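Local coordinates for adenylate cyclase-like protein (Chlamydia trachomatis, PDB 3GQS), which is of unknown function but carries an FHA domain, a fold that typically recognises phosphothreonine peptides, within a longer, probably membrane-anchored protein, at residues I38-D42 with M43-R47. Numbering follows the deposited sequence.
Sequences IVLSD and MSISR. With PO4 (phosphate ion), chain C.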
# COMPACT_ATOMS: atom_id res chain seq x y z
N ILE A 38 -7.37 -0.52 4.53
CA ILE A 38 -7.29 -1.72 3.62
C ILE A 38 -6.77 -2.85 4.53
O ILE A 38 -5.63 -2.85 4.98
CB ILE A 38 -6.39 -1.47 2.38
CG1 ILE A 38 -6.97 -0.27 1.56
CG2 ILE A 38 -6.28 -2.77 1.54
CD1 ILE A 38 -6.02 0.37 0.53
N VAL A 39 -7.68 -3.75 4.90
CA VAL A 39 -7.35 -4.75 5.90
C VAL A 39 -6.97 -6.06 5.18
O VAL A 39 -7.78 -6.67 4.47
CB VAL A 39 -8.48 -4.95 6.91
CG1 VAL A 39 -8.00 -5.88 8.10
CG2 VAL A 39 -8.97 -3.61 7.39
N LEU A 40 -5.74 -6.49 5.43
CA LEU A 40 -5.19 -7.76 4.89
C LEU A 40 -4.91 -8.74 6.05
O LEU A 40 -4.15 -8.44 6.97
CB LEU A 40 -3.89 -7.52 4.12
CG LEU A 40 -3.87 -6.33 3.15
CD1 LEU A 40 -2.43 -5.86 2.83
CD2 LEU A 40 -4.66 -6.72 1.89
N SER A 41 -5.52 -9.91 5.98
CA SER A 41 -5.52 -10.85 7.13
C SER A 41 -4.21 -11.66 7.37
O SER A 41 -4.15 -12.45 8.27
CB SER A 41 -6.71 -11.80 7.03
OG SER A 41 -6.70 -12.49 5.79
N ASP A 42 -3.17 -11.39 6.61
CA ASP A 42 -1.90 -12.12 6.70
C ASP A 42 -1.10 -11.77 7.97
O ASP A 42 -0.78 -10.62 8.24
CB ASP A 42 -1.10 -11.83 5.42
CG ASP A 42 0.30 -12.41 5.43
OD1 ASP A 42 0.59 -13.40 6.16
OD2 ASP A 42 1.12 -11.83 4.67
N MET A 43 -0.76 -12.81 8.71
CA MET A 43 0.02 -12.74 9.96
C MET A 43 1.30 -11.89 9.89
O MET A 43 1.76 -11.40 10.91
CB MET A 43 0.41 -14.17 10.40
CG MET A 43 -0.71 -15.00 11.03
SD MET A 43 -1.10 -14.62 12.78
CE MET A 43 -2.41 -13.37 12.57
N SER A 44 1.88 -11.74 8.70
CA SER A 44 3.17 -11.05 8.51
C SER A 44 2.99 -9.54 8.21
O SER A 44 3.96 -8.82 7.91
CB SER A 44 3.96 -11.71 7.38
OG SER A 44 3.29 -11.49 6.14
N ILE A 45 1.73 -9.11 8.26
CA ILE A 45 1.34 -7.70 8.12
C ILE A 45 1.04 -7.06 9.52
O ILE A 45 0.18 -7.50 10.31
CB ILE A 45 0.17 -7.55 7.09
CG1 ILE A 45 0.61 -8.09 5.71
CG2 ILE A 45 -0.24 -6.08 6.89
CD1 ILE A 45 -0.53 -8.20 4.65
N SER A 46 1.76 -6.00 9.81
CA SER A 46 1.53 -5.22 11.02
C SER A 46 0.08 -4.72 11.12
O SER A 46 -0.63 -4.59 10.12
CB SER A 46 2.55 -4.10 11.10
OG SER A 46 3.80 -4.66 11.45
N ARG A 47 -0.37 -4.50 12.35
CA ARG A 47 -1.73 -4.04 12.62
C ARG A 47 -2.01 -2.81 11.74
O ARG A 47 -3.03 -2.70 11.07
CB ARG A 47 -1.90 -3.70 14.07
CG ARG A 47 -1.89 -4.90 14.98
CD ARG A 47 -1.78 -4.54 16.46
NE ARG A 47 -1.63 -5.74 17.29
CZ ARG A 47 -0.49 -6.41 17.51
NH1 ARG A 47 0.67 -6.02 17.01
NH2 ARG A 47 -0.49 -7.45 18.32
P PO4 C . 2.92 -4.61 14.79
O1 PO4 C . 3.75 -3.42 14.42
O2 PO4 C . 3.42 -5.71 13.81
O3 PO4 C . 3.14 -5.01 16.23
O4 PO4 C . 1.42 -4.50 14.70
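Asp42 and Ile45 close a type I beta turn in the loop that runs from strand 38-39 to strand 50-54, a local contact in which the Asp42 side chain also holds the turn. Ile45 N donates to Asp42 O at 2.9 Å, the bond that closes the turn. With CG anti to the backbone N (chi1 174°), the Asp42 carboxylate lies beside its own carbonyl carbon and faces the N-H and hydroxyl of Ser44. Its OD2 takes the hydroxyl of Ser44, OG to OD2 2.6 Å, from above the carboxylate plane, while OD1 accepts a straight but weak bond from Ser44 N at 3.3 Å. Thr94 and Thr95 hydroxyls also bond OD2, and Ser44 OG meets Thr94 N, which ties the turn to the start of strand 95-102.

In FHA domains this loop, with its Ser-x-x-His motif (here Ser46 and His49, joined by Ser46 N to His49 ND1), borders the phosphopeptide-binding edge of the beta sandwich. A phosphate ion, probably from the crystallisation liquor, sits there: Ser46 OG reaches its O2 at 2.6 Å, and Arg47 gives O4 both its backbone N (3.0 Å) and NH1 (2.9 Å), a grip consistent with a phosphothreonine pocket. Ile45 CD1 presses against Leu40 CB and CD1, 3.5 Å from each, a tight apolar contact between two buried side chains, both also touching Thr95.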